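Local coordinates for protein putative oxidoreductase molybdopterin-binding subunit (PDB 4ZOH) that binds a pterin cytosine dinucleotide cofactor and probably serves as the catalytic subunit of a molybdenum hydroxylase related to xanthine dehydrogenase and aldehyde oxidase, at residues K142-A147 with E263-K268; G270-I275 with Y309-A314. All blocks are in the same frame, centred on the assembly; numbering follows the deposited sequence.

Interaction 1: K142-A147 with E263-K268; sequences KAFKEA and EVAVKK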
loop_
_atom_site.group_PDB
_atom_site.type_symbol
_atom_site.label_atom_id
_atom_site.label_comp_id
_atom_site.label_asym_id
_atom_site.label_seq_id
_atom_site.Cartn_x
_atom_site.Cartn_y
_atom_site.Cartn_z
ATOM N N LYS A 142 31.373 -15.723 -55.852
ATOM C CA LYS A 142 30.557 -16.319 -56.868
ATOM C C LYS A 142 29.326 -15.473 -57.205
ATOM O O LYS A 142 28.970 -15.350 -58.406
ATOM C CB LYS A 142 30.134 -17.719 -56.387
ATOM C CG LYS A 142 29.156 -18.450 -57.293
ATOM C CD LYS A 142 28.869 -19.839 -56.762
ATOM C CE LYS A 142 28.158 -20.683 -57.824
ATOM N NZ LYS A 142 26.732 -20.875 -57.485
ATOM N N ALA A 143 28.674 -14.913 -56.164
ATOM C CA ALA A 143 27.549 -14.010 -56.363
ATOM C C ALA A 143 27.935 -12.805 -57.159
ATOM O O ALA A 143 27.212 -12.423 -58.066
ATOM C CB ALA A 143 26.925 -13.545 -55.016
ATOM N N PHE A 144 29.001 -12.127 -56.768
ATOM C CA PHE A 144 29.358 -10.925 -57.493
ATOM C C PHE A 144 30.015 -11.268 -58.851
ATOM O O PHE A 144 30.043 -10.404 -59.733
ATOM C CB PHE A 144 30.176 -9.946 -56.659
ATOM C CG PHE A 144 29.345 -9.179 -55.662
ATOM C CD1 PHE A 144 28.810 -9.823 -54.535
ATOM C CD2 PHE A 144 29.050 -7.834 -55.872
ATOM C CE1 PHE A 144 27.990 -9.129 -53.633
ATOM C CE2 PHE A 144 28.214 -7.145 -54.988
ATOM C CZ PHE A 144 27.699 -7.778 -53.857
ATOM N N LYS A 145 30.496 -12.512 -59.023
ATOM C CA LYS A 145 31.109 -12.951 -60.312
ATOM C C LYS A 145 30.009 -13.102 -61.363
ATOM O O LYS A 145 30.080 -12.475 -62.419
ATOM C CB LYS A 145 31.901 -14.278 -60.184
ATOM C CG LYS A 145 32.894 -14.577 -61.304
ATOM C CD LYS A 145 34.183 -13.757 -61.137
ATOM C CE LYS A 145 34.877 -13.442 -62.469
ATOM N NZ LYS A 145 35.267 -14.674 -63.219
ATOM N N GLU A 146 29.001 -13.903 -61.011
ATOM C CA GLU A 146 27.781 -14.214 -61.784
ATOM C C GLU A 146 26.746 -13.088 -62.015
ATOM O O GLU A 146 25.730 -13.337 -62.644
ATOM C CB GLU A 146 27.052 -15.379 -61.114
ATOM C CG GLU A 146 27.753 -16.718 -61.165
ATOM C CD GLU A 146 26.994 -17.815 -60.421
ATOM O OE1 GLU A 146 26.052 -17.512 -59.632
ATOM O OE2 GLU A 146 27.340 -19.005 -60.611
ATOM N N ALA A 147 26.985 -11.884 -61.518
ATOM C CA ALA A 147 25.975 -10.828 -61.527
ATOM C C ALA A 147 26.035 -10.106 -62.826
ATOM O O ALA A 147 27.129 -9.872 -63.327
ATOM C CB ALA A 147 26.230 -9.828 -60.425
ATOM N N GLU A 263 25.815 -3.085 -51.341
ATOM C CA GLU A 263 25.917 -3.224 -52.759
ATOM C C GLU A 263 25.247 -4.529 -53.037
ATOM O O GLU A 263 25.530 -5.524 -52.376
ATOM C CB GLU A 263 27.399 -3.196 -53.226
ATOM C CG GLU A 263 27.702 -3.964 -54.523
ATOM C CD GLU A 263 29.134 -3.774 -55.049
ATOM O OE1 GLU A 263 29.307 -3.576 -56.295
ATOM O OE2 GLU A 263 30.085 -3.802 -54.227
ATOM N N VAL A 264 24.349 -4.551 -54.036
ATOM C CA VAL A 264 23.635 -5.818 -54.260
ATOM C C VAL A 264 24.022 -6.319 -55.653
ATOM O O VAL A 264 24.144 -5.537 -56.610
ATOM C CB VAL A 264 22.069 -5.677 -54.006
ATOM C CG1 VAL A 264 21.451 -4.617 -54.894
ATOM C CG2 VAL A 264 21.321 -6.976 -54.152
ATOM N N ALA A 265 24.165 -7.632 -55.727
ATOM C CA ALA A 265 24.451 -8.305 -56.949
ATOM C C ALA A 265 23.222 -9.037 -57.478
ATOM O O ALA A 265 22.678 -9.994 -56.871
ATOM C CB ALA A 265 25.614 -9.280 -56.756
ATOM N N VAL A 266 22.827 -8.610 -58.675
ATOM C CA VAL A 266 21.653 -9.188 -59.313
ATOM C C VAL A 266 21.880 -9.694 -60.733
ATOM O O VAL A 266 22.724 -9.132 -61.478
ATOM C CB VAL A 266 20.494 -8.164 -59.330
ATOM C CG1 VAL A 266 20.171 -7.717 -57.893
ATOM C CG2 VAL A 266 20.786 -6.967 -60.258
ATOM N N LYS A 267 21.106 -10.724 -61.095
ATOM C CA LYS A 267 20.790 -10.971 -62.520
ATOM C C LYS A 267 19.651 -10.091 -63.066
ATOM O O LYS A 267 18.705 -9.686 -62.334
ATOM C CB LYS A 267 20.617 -12.452 -62.783
ATOM C CG LYS A 267 21.971 -13.016 -63.220
ATOM C CD LYS A 267 22.143 -14.513 -62.950
ATOM C CE LYS A 267 23.258 -15.093 -63.828
ATOM N NZ LYS A 267 23.060 -16.568 -63.935
ATOM N N LYS A 268 19.772 -9.739 -64.346
ATOM C CA LYS A 268 18.776 -8.883 -65.037
ATOM C C LYS A 268 17.322 -9.403 -64.948
ATOM O O LYS A 268 16.392 -8.616 -65.038
ATOM C CB LYS A 268 19.143 -8.691 -66.518
ATOM C CG LYS A 268 20.401 -7.894 -66.759
ATOM C CD LYS A 268 20.080 -6.484 -67.173
ATOM C CE LYS A 268 21.159 -6.041 -68.134
ATOM N NZ LYS A 268 21.558 -4.667 -67.750
#
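In the first molybdopterin cofactor-binding domain, the short helix 140-145 bridges the two edge strands, 129-138 and 149-161, of a mixed five-stranded sheet, and its Phe144 and the following Ala147 pack on Glu263 and Ala265 of strand 254-266. Ala265 CB sits 3.6 Å from the centroid of the Phe144 ring and 3° off its normal, a CH-pi contact with the methyl almost exactly over the middle of one face. The ring reaches the strand because CG stands beside the backbone N of Phe144, anti to its carbonyl carbon (chi1 -76°). At the ring edge, Glu263 CG approaches CE2 of Phe144 to 3.3 Å, and Glu263 O lies in the ring plane, 3.5 Å from CZ of Phe144. The Glu263 carboxylate is turned 74° from the ring plane and is gripped from outside the contact: OE2 forms a salt bridge with Arg276 and OE1 a hydrogen bond with Thr150. Arg276 also makes a cation-pi contact with Phe144, tying acid and ring together. The same Ala265 methyl also meets the chain just after the helix, Ala147 CB lying 3.8 Å from Ala265 CB. On the other face of the strand, Val264 and Val266 pack against Val350 of helix 336-353, so the sheet is held between two helices here. Beyond the strand end, Lys267 stretches out its chain past Glu146, bringing CE of Lys267 to 3.3 Å from the carbonyl O of Glu146.

Interaction 2: G270-I275 with Y309-A314; sequences GTILGI and YKIIGA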
loop_
_atom_site.group_PDB
_atom_site.type_symbol
_atom_site.label_atom_id
_atom_site.label_comp_id
_atom_site.label_asym_id
_atom_site.label_seq_id
_atom_site.Cartn_x
_atom_site.Cartn_y
_atom_site.Cartn_z
ATOM N N GLY A 270 15.914 -10.145 -62.313
ATOM C CA GLY A 270 15.584 -9.961 -60.890
ATOM C C GLY A 270 15.993 -11.031 -59.886
ATOM O O GLY A 270 15.536 -10.987 -58.731
ATOM N N THR A 271 16.825 -12.000 -60.297
ATOM C CA THR A 271 17.560 -12.870 -59.341
ATOM C C THR A 271 18.482 -11.976 -58.474
ATOM O O THR A 271 19.243 -11.139 -59.025
ATOM C CB THR A 271 18.332 -14.044 -60.016
ATOM O OG1 THR A 271 17.422 -14.843 -60.816
ATOM C CG2 THR A 271 18.981 -14.983 -58.968
ATOM N N ILE A 272 18.310 -12.080 -57.143
ATOM C CA ILE A 272 19.184 -11.364 -56.175
ATOM C C ILE A 272 20.207 -12.413 -55.793
ATOM O O ILE A 272 19.860 -13.487 -55.286
ATOM C CB ILE A 272 18.440 -10.827 -54.906
ATOM C CG1 ILE A 272 17.215 -9.936 -55.230
ATOM C CG2 ILE A 272 19.376 -10.102 -53.963
ATOM C CD1 ILE A 272 17.482 -8.606 -55.855
ATOM N N LEU A 273 21.476 -12.130 -56.058
ATOM C CA LEU A 273 22.496 -13.177 -55.854
ATOM C C LEU A 273 23.216 -13.052 -54.493
ATOM O O LEU A 273 23.398 -14.043 -53.746
ATOM C CB LEU A 273 23.497 -13.172 -57.026
ATOM C CG LEU A 273 22.908 -13.483 -58.423
ATOM C CD1 LEU A 273 23.764 -12.816 -59.500
ATOM C CD2 LEU A 273 22.797 -14.990 -58.606
ATOM N N GLY A 274 23.615 -11.832 -54.174
ATOM C CA GLY A 274 24.395 -11.631 -53.009
ATOM C C GLY A 274 24.424 -10.170 -52.684
ATOM O O GLY A 274 24.063 -9.312 -53.555
ATOM N N ILE A 275 24.913 -9.931 -51.449
ATOM C CA ILE A 275 25.069 -8.587 -50.837
ATOM C C ILE A 275 26.392 -8.414 -50.082
ATOM O O ILE A 275 26.825 -9.275 -49.379
ATOM C CB ILE A 275 24.070 -8.329 -49.678
ATOM C CG1 ILE A 275 22.756 -9.028 -49.895
ATOM C CG2 ILE A 275 23.935 -6.827 -49.450
ATOM C CD1 ILE A 275 21.862 -8.262 -50.817
ATOM N N TYR A 309 14.766 -14.779 -48.849
ATOM C CA TYR A 309 15.366 -15.003 -50.168
ATOM C C TYR A 309 16.446 -16.114 -50.312
ATOM O O TYR A 309 17.173 -16.481 -49.362
ATOM C CB TYR A 309 15.842 -13.686 -50.717
ATOM C CG TYR A 309 14.735 -12.684 -50.643
ATOM C CD1 TYR A 309 13.537 -12.889 -51.332
ATOM C CD2 TYR A 309 14.821 -11.580 -49.809
ATOM C CE1 TYR A 309 12.508 -11.986 -51.251
ATOM C CE2 TYR A 309 13.797 -10.665 -49.714
ATOM C CZ TYR A 309 12.620 -10.891 -50.415
ATOM O OH TYR A 309 11.583 -9.982 -50.371
ATOM N N LYS A 310 16.566 -16.644 -51.523
ATOM C CA LYS A 310 17.515 -17.737 -51.760
ATOM C C LYS A 310 18.898 -17.114 -52.106
ATOM O O LYS A 310 19.474 -17.432 -53.125
ATOM C CB LYS A 310 16.942 -18.668 -52.838
ATOM C CG LYS A 310 15.730 -19.524 -52.433
ATOM C CD LYS A 310 15.115 -20.366 -53.589
ATOM C CE LYS A 310 14.926 -19.586 -54.900
ATOM N NZ LYS A 310 13.815 -20.151 -55.742
ATOM N N ILE A 311 19.404 -16.232 -51.237
ATOM C CA ILE A 311 20.675 -15.478 -51.421
ATOM C C ILE A 311 21.857 -16.479 -51.541
ATOM O O ILE A 311 21.911 -17.501 -50.819
ATOM C CB ILE A 311 20.952 -14.507 -50.195
ATOM C CG1 ILE A 311 19.903 -13.410 -50.084
ATOM C CG2 ILE A 311 22.328 -13.849 -50.179
ATOM C CD1 ILE A 311 19.793 -12.458 -51.256
ATOM N N ILE A 312 22.819 -16.207 -52.405
ATOM C CA ILE A 312 23.870 -17.257 -52.528
ATOM C C ILE A 312 25.104 -16.933 -51.684
ATOM O O ILE A 312 25.672 -17.831 -51.128
ATOM C CB ILE A 312 24.132 -17.770 -53.986
ATOM C CG1 ILE A 312 24.783 -16.698 -54.865
ATOM C CG2 ILE A 312 22.844 -18.290 -54.644
ATOM C CD1 ILE A 312 26.267 -16.941 -55.001
ATOM N N GLY A 313 25.482 -15.665 -51.574
ATOM C CA GLY A 313 26.489 -15.282 -50.575
ATOM C C GLY A 313 26.329 -13.867 -50.042
ATOM O O GLY A 313 25.765 -13.016 -50.724
ATOM N N ALA A 314 26.854 -13.599 -48.845
ATOM C CA ALA A 314 26.909 -12.208 -48.349
ATOM C C ALA A 314 28.135 -11.968 -47.472
ATOM O O ALA A 314 28.628 -12.869 -46.820
ATOM C CB ALA A 314 25.631 -11.888 -47.547
#
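Strands 272-282 and 313-321 begin their parallel pairing here, Gly274 beside Gly313 and Ile275 beside Ala314, with Leu273 O accepting from two consecutive amides of the incoming chain. They are the two strands of a beta-alpha-beta unit, joined through helix 288-304, in the sheet of the first molybdopterin cofactor-binding domain. The bond from Ile312 N to Leu273 O is short and fairly straight, 2.6 Å with 161° at the hydrogen, whereas that from Gly313 N to Leu273 O is weak at 3.4 Å. One register step on, Ile275 N donates to Gly313 O over 3.3 Å, in the carbonyl plane. That oxygen also lies 3.0 Å from Gly274 CA, where a side chain on Gly274 would run into it. Leu273 and Gly274 form a classic beta bulge opposite Ala265 of the neighbouring strand 254-266. Farther along, Ala314 CA makes a CA-H...O contact of 3.1 Å with Ile275 O. An inverse gamma turn centred on Lys310 precedes the strand, after which Ile311 swings in beside Ile272. These two isoleucines lie side by side and point the same way, CG2 of Ile272 meeting CD1 of Ile311 at 3.6 Å. Ile272 goes on to pack against Val350 of helix 336-353, while Leu273 and Ile312 both touch Ala143 of helix 140-145. Ile312 CG1 is placed between its own backbone N and carbonyl carbon (chi1 69°), and this rotation brings it alongside the oxygen that accepts both amides, with Ile312 CG1 3.2 Å from Leu273 O.

How the interactions relate
Following the chain from the N terminus, helix 140-145 comes first, and interaction 1 closes a long loop when the end of strand 254-266 reaches it. A short loop then leads directly into strand 272-282, where interaction 2 opens; it closes after helix 288-304, when 309-314 enters strand 313-321. The two contacts are therefore in series, neither nested nor crossed, with centres about 8 Å apart. They join through the adjacent strands 254-266 and 272-282: Ala265 O lies 2.6 Å from Leu273 N, a probable hydrogen bond. The helix of interaction 1 also reaches interaction 2, Ile312 CD1 packing 3.4 Å from Ala143 N. Together they gather helix 140-145, strands 254-266 and 272-282, and the approach to strand 313-321 at one end of the sheet.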